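PDB 3CDL: transcriptional regulator AefR from Pseudomonas syringae pv. tomato, which probably binds DNA at regulatory sites as a dimeric transcription factor of the TetR family. Local coordinates for residues L6-Q9 against K10-S13; E40-K43 against R44-Y47; P78-L82 against R83-L87; N193-L196 against G197-I201. All blocks are in the same frame, centred on the assembly; numbering follows the deposited sequence.

Contact 1 (L6-Q9 against K10-S13)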
loop_
_atom_site.group_PDB
_atom_site.type_symbol
_atom_site.label_atom_id
_atom_site.label_comp_id
_atom_site.label_asym_id
_atom_site.label_seq_id
_atom_site.Cartn_x
_atom_site.Cartn_y
_atom_site.Cartn_z
ATOM N N LEU B 6 -16.593 12.921 -23.853
ATOM C CA LEU B 6 -17.522 13.905 -23.233
ATOM C C LEU B 6 -18.038 13.353 -21.917
ATOM O O LEU B 6 -18.779 12.367 -21.900
ATOM C CB LEU B 6 -18.703 14.216 -24.168
ATOM C CG LEU B 6 -18.524 15.019 -25.466
ATOM C CD1 LEU B 6 -19.711 14.809 -26.409
ATOM C CD2 LEU B 6 -18.304 16.509 -25.213
ATOM N N THR B 7 -17.620 13.979 -20.817
ATOM C CA THR B 7 -18.169 13.689 -19.489
ATOM C C THR B 7 -18.971 14.898 -18.978
ATOM O O THR B 7 -18.995 15.946 -19.623
ATOM C CB THR B 7 -17.058 13.303 -18.458
ATOM O OG1 THR B 7 -16.072 14.342 -18.392
ATOM C CG2 THR B 7 -16.383 11.981 -18.841
ATOM N N ASP B 8 -19.630 14.744 -17.828
ATOM C CA ASP B 8 -20.405 15.825 -17.199
ATOM C C ASP B 8 -19.481 16.671 -16.314
ATOM O O ASP B 8 -18.934 16.172 -15.301
ATOM C CB ASP B 8 -21.582 15.240 -16.381
ATOM C CG ASP B 8 -22.324 16.285 -15.483
ATOM O OD1 ASP B 8 -23.524 15.977 -15.125
ATOM O OD2 ASP B 8 -21.817 17.367 -15.276
ATOM N N GLN B 9 -19.332 17.951 -16.686
ATOM C CA GLN B 9 -18.389 18.837 -15.987
ATOM C C GLN B 9 -18.892 19.388 -14.631
ATOM O O GLN B 9 -18.087 19.793 -13.784
ATOM C CB GLN B 9 -17.868 19.951 -16.907
ATOM C CG GLN B 9 -16.446 20.418 -16.552
ATOM C CD GLN B 9 -15.609 20.835 -17.765
ATOM O OE1 GLN B 9 -16.124 20.864 -18.902
ATOM N NE2 GLN B 9 -14.311 21.167 -17.516
ATOM N N LYS B 10 -20.207 19.385 -14.422
ATOM C CA LYS B 10 -20.750 19.785 -13.129
ATOM C C LYS B 10 -20.698 18.665 -12.089
ATOM O O LYS B 10 -20.578 18.941 -10.892
ATOM C CB LYS B 10 -22.168 20.332 -13.256
ATOM C CG LYS B 10 -22.566 21.257 -12.101
ATOM C CD LYS B 10 -21.676 22.513 -12.017
ATOM C CE LYS B 10 -21.965 23.522 -13.140
ATOM N NZ LYS B 10 -23.363 24.028 -13.124
ATOM N N ARG B 11 -20.798 17.412 -12.543
ATOM C CA ARG B 11 -20.558 16.269 -11.667
ATOM C C ARG B 11 -19.114 16.311 -11.196
ATOM O O ARG B 11 -18.843 16.184 -9.995
ATOM C CB ARG B 11 -20.855 14.931 -12.365
ATOM C CG ARG B 11 -22.115 14.220 -11.858
ATOM C CD ARG B 11 -21.992 12.685 -11.848
ATOM N NE ARG B 11 -22.989 12.073 -10.953
ATOM C CZ ARG B 11 -23.011 10.793 -10.579
ATOM N NH1 ARG B 11 -22.085 9.943 -11.015
ATOM N NH2 ARG B 11 -23.963 10.356 -9.759
ATOM N N GLU B 12 -18.202 16.519 -12.149
ATOM C CA GLU B 12 -16.769 16.571 -11.872
ATOM C C GLU B 12 -16.455 17.685 -10.898
ATOM O O GLU B 12 -15.666 17.498 -9.973
ATOM C CB GLU B 12 -15.944 16.743 -13.155
ATOM C CG GLU B 12 -16.069 15.609 -14.183
ATOM C CD GLU B 12 -15.484 14.271 -13.718
ATOM O OE1 GLU B 12 -15.552 13.303 -14.512
ATOM O OE2 GLU B 12 -14.958 14.180 -12.582
ATOM N N SER B 13 -17.091 18.834 -11.106
ATOM C CA SER B 13 -16.995 19.971 -10.200
ATOM C C SER B 13 -17.240 19.538 -8.748
ATOM O O SER B 13 -16.414 19.785 -7.868
ATOM C CB SER B 13 -18.000 21.049 -10.630
ATOM O OG SER B 13 -17.753 22.301 -10.015
#

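Contact 2 (E40-K43 against R44-Y47)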
loop_
_atom_site.group_PDB
_atom_site.type_symbol
_atom_site.label_atom_id
_atom_site.label_comp_id
_atom_site.label_asym_id
_atom_site.label_seq_id
_atom_site.Cartn_x
_atom_site.Cartn_y
_atom_site.Cartn_z
ATOM N N GLU B 40 -18.918 25.719 -5.447
ATOM C CA GLU B 40 -19.630 26.978 -5.751
ATOM C C GLU B 40 -21.005 26.702 -6.375
ATOM O O GLU B 40 -21.404 27.300 -7.379
ATOM C CB GLU B 40 -18.756 27.955 -6.560
ATOM C CG GLU B 40 -17.502 28.409 -5.784
ATOM C CD GLU B 40 -16.773 29.597 -6.511
ATOM O OE1 GLU B 40 -15.539 29.393 -6.893
ATOM O OE2 GLU B 40 -17.417 30.730 -6.696
ATOM N N VAL B 41 -21.727 25.791 -5.722
ATOM C CA VAL B 41 -22.992 25.245 -6.215
ATOM C C VAL B 41 -24.063 25.290 -5.094
ATOM O O VAL B 41 -23.736 25.558 -3.914
ATOM C CB VAL B 41 -22.749 23.802 -6.765
ATOM C CG1 VAL B 41 -22.823 22.775 -5.650
ATOM C CG2 VAL B 41 -23.702 23.469 -7.885
ATOM N N SER B 42 -25.335 25.063 -5.461
ATOM C CA SER B 42 -26.415 25.110 -4.458
ATOM C C SER B 42 -26.535 23.737 -3.781
ATOM O O SER B 42 -26.465 22.700 -4.478
ATOM C CB SER B 42 -27.768 25.536 -5.099
ATOM O OG SER B 42 -28.326 24.498 -5.986
ATOM N N LYS B 43 -26.707 23.732 -2.435
ATOM C CA LYS B 43 -26.913 22.478 -1.694
ATOM C C LYS B 43 -27.766 21.548 -2.542
ATOM O O LYS B 43 -27.516 20.340 -2.619
ATOM C CB LYS B 43 -27.607 22.710 -0.347
ATOM C CG LYS B 43 -26.722 23.234 0.771
ATOM C CD LYS B 43 -27.566 23.971 1.806
ATOM C CE LYS B 43 -26.713 24.824 2.738
ATOM N NZ LYS B 43 -27.491 25.950 3.336
ATOM N N ARG B 44 -28.744 22.158 -3.206
ATOM C CA ARG B 44 -29.718 21.487 -4.049
ATOM C C ARG B 44 -29.077 20.710 -5.212
ATOM O O ARG B 44 -29.279 19.499 -5.327
ATOM C CB ARG B 44 -30.749 22.524 -4.541
ATOM C CG ARG B 44 -32.008 21.929 -5.246
ATOM C CD ARG B 44 -32.615 23.177 -6.006
ATOM N NE ARG B 44 -33.724 22.796 -6.891
ATOM C CZ ARG B 44 -35.041 22.710 -6.431
ATOM N NH1 ARG B 44 -35.400 22.892 -5.086
ATOM N NH2 ARG B 44 -35.969 22.388 -7.344
ATOM N N THR B 45 -28.295 21.378 -6.059
ATOM C CA THR B 45 -27.734 20.684 -7.226
ATOM C C THR B 45 -26.740 19.579 -6.812
ATOM O O THR B 45 -26.513 18.618 -7.547
ATOM C CB THR B 45 -27.135 21.653 -8.292
ATOM O OG1 THR B 45 -26.047 22.390 -7.725
ATOM C CG2 THR B 45 -28.198 22.628 -8.821
ATOM N N VAL B 46 -26.178 19.715 -5.614
ATOM C CA VAL B 46 -25.334 18.685 -5.017
ATOM C C VAL B 46 -26.130 17.415 -4.699
ATOM O O VAL B 46 -25.677 16.317 -5.016
ATOM C CB VAL B 46 -24.602 19.203 -3.738
ATOM C CG1 VAL B 46 -24.054 18.051 -2.902
ATOM C CG2 VAL B 46 -23.474 20.143 -4.119
ATOM N N TYR B 47 -27.305 17.560 -4.081
ATOM C CA TYR B 47 -28.108 16.387 -3.712
ATOM C C TYR B 47 -28.704 15.672 -4.923
ATOM O O TYR B 47 -28.922 14.454 -4.888
ATOM C CB TYR B 47 -29.190 16.732 -2.675
ATOM C CG TYR B 47 -28.651 16.924 -1.267
ATOM C CD1 TYR B 47 -28.134 15.853 -0.545
ATOM C CD2 TYR B 47 -28.662 18.181 -0.655
ATOM C CE1 TYR B 47 -27.630 16.028 0.752
ATOM C CE2 TYR B 47 -28.162 18.366 0.642
ATOM C CZ TYR B 47 -27.648 17.280 1.332
ATOM O OH TYR B 47 -27.161 17.447 2.599
#

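Contact 3 (P78-L82 against R83-L87)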
loop_
_atom_site.group_PDB
_atom_site.type_symbol
_atom_site.label_atom_id
_atom_site.label_comp_id
_atom_site.label_asym_id
_atom_site.label_seq_id
_atom_site.Cartn_x
_atom_site.Cartn_y
_atom_site.Cartn_z
ATOM N N PRO B 78 -3.239 -13.205 -30.574
ATOM C CA PRO B 78 -2.843 -14.452 -31.191
ATOM C C PRO B 78 -1.374 -14.760 -30.942
ATOM O O PRO B 78 -1.055 -15.463 -29.989
ATOM C CB PRO B 78 -3.096 -14.175 -32.687
ATOM C CG PRO B 78 -3.939 -12.842 -32.733
ATOM C CD PRO B 78 -4.360 -12.614 -31.319
ATOM N N LEU B 79 -0.497 -14.241 -31.799
ATOM C CA LEU B 79 0.937 -14.264 -31.542
ATOM C C LEU B 79 1.618 -13.026 -32.127
ATOM O O LEU B 79 2.195 -13.046 -33.215
ATOM C CB LEU B 79 1.612 -15.575 -31.989
ATOM C CG LEU B 79 2.733 -16.135 -31.081
ATOM C CD1 LEU B 79 2.888 -17.668 -31.232
ATOM C CD2 LEU B 79 4.100 -15.411 -31.236
ATOM N N VAL B 80 1.436 -11.926 -31.407
ATOM C CA VAL B 80 2.451 -10.902 -31.252
ATOM C C VAL B 80 3.128 -11.356 -29.959
ATOM O O VAL B 80 2.500 -12.059 -29.151
ATOM C CB VAL B 80 1.826 -9.478 -31.145
ATOM C CG1 VAL B 80 0.465 -9.521 -30.465
ATOM C CG2 VAL B 80 2.751 -8.518 -30.420
ATOM N N SER B 81 4.399 -11.006 -29.769
ATOM C CA SER B 81 5.141 -11.491 -28.601
ATOM C C SER B 81 4.504 -11.003 -27.317
ATOM O O SER B 81 4.067 -9.851 -27.240
ATOM C CB SER B 81 6.614 -11.074 -28.640
ATOM O OG SER B 81 6.758 -9.701 -28.347
ATOM N N LEU B 82 4.442 -11.899 -26.330
ATOM C CA LEU B 82 4.011 -11.573 -24.970
ATOM C C LEU B 82 4.674 -10.295 -24.468
ATOM O O LEU B 82 4.006 -9.404 -23.947
ATOM C CB LEU B 82 4.354 -12.715 -24.003
ATOM C CG LEU B 82 3.680 -14.072 -24.166
ATOM C CD1 LEU B 82 4.146 -14.999 -23.052
ATOM C CD2 LEU B 82 2.155 -13.949 -24.171
ATOM N N ARG B 83 5.990 -10.228 -24.642
ATOM C CA ARG B 83 6.772 -9.063 -24.288
ATOM C C ARG B 83 6.144 -7.780 -24.847
ATOM O O ARG B 83 5.734 -6.900 -24.085
ATOM C CB ARG B 83 8.205 -9.243 -24.799
ATOM C CG ARG B 83 9.137 -8.132 -24.406
ATOM C CD ARG B 83 10.574 -8.537 -24.586
ATOM N NE ARG B 83 11.407 -7.730 -23.700
ATOM C CZ ARG B 83 11.916 -8.147 -22.544
ATOM N NH1 ARG B 83 12.647 -7.306 -21.832
ATOM N NH2 ARG B 83 11.713 -9.390 -22.103
ATOM N N GLU B 84 6.039 -7.702 -26.174
ATOM C CA GLU B 84 5.550 -6.499 -26.845
ATOM C C GLU B 84 4.202 -6.054 -26.289
ATOM O O GLU B 84 4.049 -4.905 -25.872
ATOM C CB GLU B 84 5.447 -6.729 -28.354
ATOM C CG GLU B 84 5.398 -5.451 -29.156
ATOM C CD GLU B 84 4.674 -5.620 -30.473
ATOM O OE1 GLU B 84 5.186 -6.351 -31.363
ATOM O OE2 GLU B 84 3.581 -5.020 -30.616
ATOM N N GLN B 85 3.239 -6.975 -26.277
ATOM C CA GLN B 85 1.901 -6.696 -25.757
ATOM C C GLN B 85 1.860 -6.444 -24.251
ATOM O O GLN B 85 1.126 -5.584 -23.807
ATOM C CB GLN B 85 0.886 -7.776 -26.175
ATOM C CG GLN B 85 1.180 -9.221 -25.747
ATOM C CD GLN B 85 0.270 -10.237 -26.454
ATOM O OE1 GLN B 85 -0.955 -10.165 -26.353
ATOM N NE2 GLN B 85 0.870 -11.181 -27.168
ATOM N N LEU B 86 2.651 -7.169 -23.467
ATOM C CA LEU B 86 2.676 -6.927 -22.022
ATOM C C LEU B 86 3.379 -5.608 -21.678
ATOM O O LEU B 86 3.014 -4.936 -20.727
ATOM C CB LEU B 86 3.268 -8.126 -21.242
ATOM C CG LEU B 86 3.370 -8.047 -19.703
ATOM C CD1 LEU B 86 2.095 -7.539 -19.021
ATOM C CD2 LEU B 86 3.803 -9.379 -19.106
ATOM N N LEU B 87 4.379 -5.232 -22.463
ATOM C CA LEU B 87 4.995 -3.914 -22.309
ATOM C C LEU B 87 3.898 -2.856 -22.355
ATOM O O LEU B 87 3.764 -2.077 -21.412
ATOM C CB LEU B 87 6.038 -3.634 -23.402
ATOM C CG LEU B 87 7.439 -3.150 -22.988
ATOM C CD1 LEU B 87 8.159 -2.560 -24.193
ATOM C CD2 LEU B 87 7.478 -2.176 -21.786
#

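Contact 4 (N193-L196 against G197-I201)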
loop_
_atom_site.group_PDB
_atom_site.type_symbol
_atom_site.label_atom_id
_atom_site.label_comp_id
_atom_site.label_asym_id
_atom_site.label_seq_id
_atom_site.Cartn_x
_atom_site.Cartn_y
_atom_site.Cartn_z
ATOM N N ASN B 193 10.415 -7.988 -17.242
ATOM C CA ASN B 193 11.513 -8.960 -17.245
ATOM C C ASN B 193 11.380 -9.967 -16.119
ATOM O O ASN B 193 11.580 -11.162 -16.309
ATOM C CB ASN B 193 12.860 -8.243 -17.139
ATOM C CG ASN B 193 13.334 -7.692 -18.477
ATOM O OD1 ASN B 193 13.150 -8.321 -19.513
ATOM N ND2 ASN B 193 13.952 -6.508 -18.454
HETATM N N MSE B 194 11.040 -9.476 -14.942
HETATM C CA MSE B 194 10.871 -10.345 -13.803
HETATM C C MSE B 194 9.660 -11.240 -14.025
HETATM O O MSE B 194 9.739 -12.445 -13.831
HETATM C CB MSE B 194 10.704 -9.526 -12.529
HETATM C CG MSE B 194 10.484 -10.385 -11.310
HETATM SE SE MSE B 194 10.955 -9.460 -9.705
HETATM C CE MSE B 194 12.062 -8.077 -10.541
ATOM N N PHE B 195 8.557 -10.632 -14.452
ATOM C CA PHE B 195 7.301 -11.353 -14.597
ATOM C C PHE B 195 7.460 -12.441 -15.646
ATOM O O PHE B 195 7.271 -13.629 -15.362
ATOM C CB PHE B 195 6.102 -10.425 -14.915
ATOM C CG PHE B 195 4.771 -11.156 -14.922
ATOM C CD1 PHE B 195 4.074 -11.383 -13.723
ATOM C CD2 PHE B 195 4.255 -11.689 -16.105
ATOM C CE1 PHE B 195 2.874 -12.096 -13.717
ATOM C CE2 PHE B 195 3.054 -12.413 -16.107
ATOM C CZ PHE B 195 2.358 -12.610 -14.914
ATOM N N LEU B 196 7.845 -12.036 -16.852
ATOM C CA LEU B 196 7.888 -12.997 -17.950
ATOM C C LEU B 196 8.979 -14.023 -17.749
ATOM O O LEU B 196 8.798 -15.199 -18.110
ATOM C CB LEU B 196 8.017 -12.305 -19.313
ATOM C CG LEU B 196 6.661 -11.896 -19.875
ATOM C CD1 LEU B 196 6.828 -11.317 -21.247
ATOM C CD2 LEU B 196 5.726 -13.100 -19.914
ATOM N N GLY B 197 10.094 -13.562 -17.156
ATOM C CA GLY B 197 11.188 -14.419 -16.708
ATOM C C GLY B 197 10.689 -15.686 -16.029
ATOM O O GLY B 197 11.135 -16.792 -16.360
ATOM N N TRP B 198 9.748 -15.525 -15.092
ATOM C CA TRP B 198 9.230 -16.642 -14.291
ATOM C C TRP B 198 8.047 -17.353 -14.928
ATOM O O TRP B 198 7.982 -18.572 -14.924
ATOM C CB TRP B 198 8.882 -16.194 -12.856
ATOM C CG TRP B 198 8.263 -17.306 -12.049
ATOM C CD1 TRP B 198 6.978 -17.365 -11.613
ATOM C CD2 TRP B 198 8.887 -18.534 -11.623
ATOM N NE1 TRP B 198 6.753 -18.543 -10.935
ATOM C CE2 TRP B 198 7.908 -19.281 -10.927
ATOM C CE3 TRP B 198 10.172 -19.082 -11.774
ATOM C CZ2 TRP B 198 8.175 -20.549 -10.369
ATOM C CZ3 TRP B 198 10.437 -20.347 -11.218
ATOM C CH2 TRP B 198 9.442 -21.058 -10.522
ATOM N N TYR B 199 7.111 -16.602 -15.482
ATOM C CA TYR B 199 5.859 -17.197 -15.960
ATOM C C TYR B 199 5.795 -17.669 -17.408
ATOM O O TYR B 199 4.998 -18.571 -17.745
ATOM C CB TYR B 199 4.702 -16.272 -15.682
ATOM C CG TYR B 199 4.312 -16.274 -14.234
ATOM C CD1 TYR B 199 3.795 -17.417 -13.621
ATOM C CD2 TYR B 199 4.449 -15.124 -13.471
ATOM C CE1 TYR B 199 3.435 -17.396 -12.288
ATOM C CE2 TYR B 199 4.080 -15.099 -12.142
ATOM C CZ TYR B 199 3.589 -16.217 -11.553
ATOM O OH TYR B 199 3.247 -16.141 -10.226
ATOM N N GLU B 200 6.619 -17.086 -18.268
ATOM C CA GLU B 200 6.575 -17.477 -19.666
ATOM C C GLU B 200 7.023 -18.933 -19.920
ATOM O O GLU B 200 8.079 -19.362 -19.438
ATOM C CB GLU B 200 7.382 -16.513 -20.519
ATOM C CG GLU B 200 7.202 -16.746 -21.993
ATOM C CD GLU B 200 7.757 -15.622 -22.849
ATOM O OE1 GLU B 200 8.458 -14.738 -22.295
ATOM O OE2 GLU B 200 7.488 -15.628 -24.081
ATOM N N ILE B 201 6.188 -19.683 -20.646
ATOM C CA ILE B 201 6.632 -20.895 -21.334
ATOM C C ILE B 201 7.165 -20.456 -22.709
ATOM O O ILE B 201 6.391 -19.984 -23.561
ATOM C CB ILE B 201 5.489 -21.912 -21.528
ATOM C CG1 ILE B 201 4.688 -22.089 -20.237
ATOM C CG2 ILE B 201 6.040 -23.253 -22.036
ATOM C CD1 ILE B 201 3.330 -22.729 -20.460
#

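Contact 1 (L6-Q9 against K10-S13)
Asp8 and Arg11 face each other across the first turn of helix 9-24, and Asp8 is the N-cap of that helix. This is the opening helix of the protein, at the DNA-binding end expected for a TetR regulator. The carboxylate of Asp8 reaches forward because CG lies anti to the backbone N (chi1 170°). Asp8 OD2 accepts from Arg11 N at 2.9 Å, and the N-H points almost straight at it. The donor stands above the carboxylate plane, about 70° out of it. Lys10 N also approaches OD2 of Asp8, at 2.7 Å, but that bond is bent and weak. One oxygen thus takes up two amides of the first turn. A negative group here would probably be stabilised by the helix dipole.

The Asp8 and Arg11 side chains cross at about a right angle. Arg11 CB packs 3.7 Å from Asp8 CG, while the guanidinium group leads away. Its NH2 bonds to His49 O, so Arg11 ties this helix to the end of helix 43-49. No salt bridge joins Asp8 to Arg11; Asp8 OD1 is 5.7 Å from Arg11 NE.

Glu12 CG comes 3.1 Å from Asp8 O. The bend at chi2 (-67°) turns Glu12 OE1 toward the Thr7 hydroxyl, still 4.1 Å from Thr7 OG1. Glu12 OE2 forms a salt bridge with Arg63 of helix 53-64. The backbone continues the turn: Ser13 N donates to Gln9 O at 3.0 Å. Glu12 N donates to Asp8 O at 3.3 Å, in the first main-chain bond from the cap residue.

Contact 2 (E40-K43 against R44-Y47)
The chain runs extended through Val41 and Ser42 and turns helical at Lys43, where Val46 N donates to Ser42 O at 3.2 Å and Tyr47 N to Lys43 O at 3.1 Å.

Ser42 is the N-cap of helix 43-49. Its OG sits between the backbone N and the carbonyl carbon (chi1 70°), which turns the hydroxyl toward the first turn. There Ser42 OG accepts from Thr45 N at 3.1 Å, with a fairly straight N-H. The methyl CG2 of Thr45 lies beside the same oxygen, 3.4 Å from Ser42 OG. Arg44 CB is 3.4 Å from Ser42 OG too, so the hydroxyl touches carbon of two residues. Beyond CB the extended Arg44 chain leads away from the cap.

These residues fall in the predicted helix-turn-helix motif. Residues 40-43 close the turn after helix 32-39, and helix 43-49 is placed as the recognition helix of a TetR regulator, which in relatives enters the major groove.

The CB of Val41 is directed toward the new helix, on the side of Thr45 and Val46. Val46 is buried, and its side chain also meets Met32 and Ala36 of helix 32-39. The two helices of the motif are thereby packed together. The Tyr47 ring meets the Lys43 carbonyl obliquely, with Tyr47 CD2 3.1 Å from Lys43 O. Tyr47 also touches Met32, and Lys43 touches Asp33.

Contact 3 (P78-L82 against R83-L87)
Ser81 and Glu84 meet at the N-terminus of helix 82-97, where Ser81 is the N-cap. Its hydroxyl stands between the backbone N and the carbonyl carbon (chi1 74°), facing the amides of the first turn. From there Ser81 OG accepts from Glu84 N at 3.0 Å, along a fairly straight N-H. Glu84 CB lies close by, 3.2 Å from Ser81 OG.

Gln85 takes a less common first torsion. Its CG is also held between the backbone N and the carbonyl carbon (chi1 59°), and the chain is extended beyond it. This brings the amide back alongside the carbonyls of Val80 and Ser81. Gln85 NE2 comes to 2.7 Å from Val80 O and forms a weak bond to Ser81 O. OE1 accepts from Arg77 N and from the indole NE1 of Trp137. Both ends of this buried amide thus have polar neighbours, and the two bonds to OE1 probably do most to fix its rotation.

Val80 points at the helix and divides its methyls between two side chains. Val80 CG1 lies 3.7 Å from Gln85 NE2, and the pair crosses at a slant. Val80 CG2 lies 3.4 Å from Glu84 OE1, against the carboxylate, and here the side chains cross at about a right angle. The helical bonds begin with Gln85 N to Ser81 O and Leu86 N to Leu82 O.

Leu82 and Leu86 both pack on Trp137 of helix 133-143. Arg83 reaches helix 181-199, touching Leu192 and bonding to Asn193, while Leu86 rests on Phe195 of that helix. Arg146, in the loop after helix 133-143, donates to Val80 O.

Contact 4 (N193-L196 against G197-I201)
Phe195 and Tyr199 form the tightly packed side of this last turn of helix 181-199. Their rings lie oblique, with centroids 4.8 Å apart and planes at 42°. Tyr199 CD2 sits over one face of the Phe195 ring, shifted toward its rim, and comes 3.4 Å from Phe195 CE1. Phe195 CG is anti to the backbone N (chi1 -174°), and this swings its ring along the helix toward Tyr199. Trp198 CD1 lies over the centre of a Tyr199 face. The Tyr199 hydroxyl bonds to Gln158. Tyr199 N donates to Phe195 O at 3.0 Å. Leu196 is buried too. Glu200 CB and OE1 lie along it, with Glu200 CB 3.8 Å from Leu196 CD2.

The looser side holds Gly197, which is exposed and has no side chain. Gly197 N donates to Asn193 O. Glu200 ends the helix. Glu200 N donates to Leu196 O at 2.9 Å, and then the chain leaves helical geometry.

The turn sits in the dimer-forming C-terminal domain. Phe195 and Tyr199 both pack on Met194 of the second subunit, and Asn193 on its Trp198. Within the chain, Leu196 rests on Leu82 and Leu86 of helix 82-97, Phe195 meets Ala155 and Met159 of helix 152-167, and Trp198 makes a cation-pi contact with Lys148 in the loop before helix 152-167.

The four contacts follow one another along the chain and fall into two groups. Contacts 1 and 2 belong to the DNA-binding end, with centres 14 Å apart and nearest atoms about 5 Å apart. They start helices 9-24 and 43-49. Contacts 3 and 4 lie at the other end of the subunit, with centres 12 Å apart, and they touch: Leu82 CD1 is 3.6 Å from Glu200 OE2. Here the start of helix 82-97 meets the end of helix 181-199. The centres of contacts 2 and 4 are 52 Å apart, on opposite sides of the chain's centre. The predicted DNA-reading helix is thus far from this part of the dimer interface.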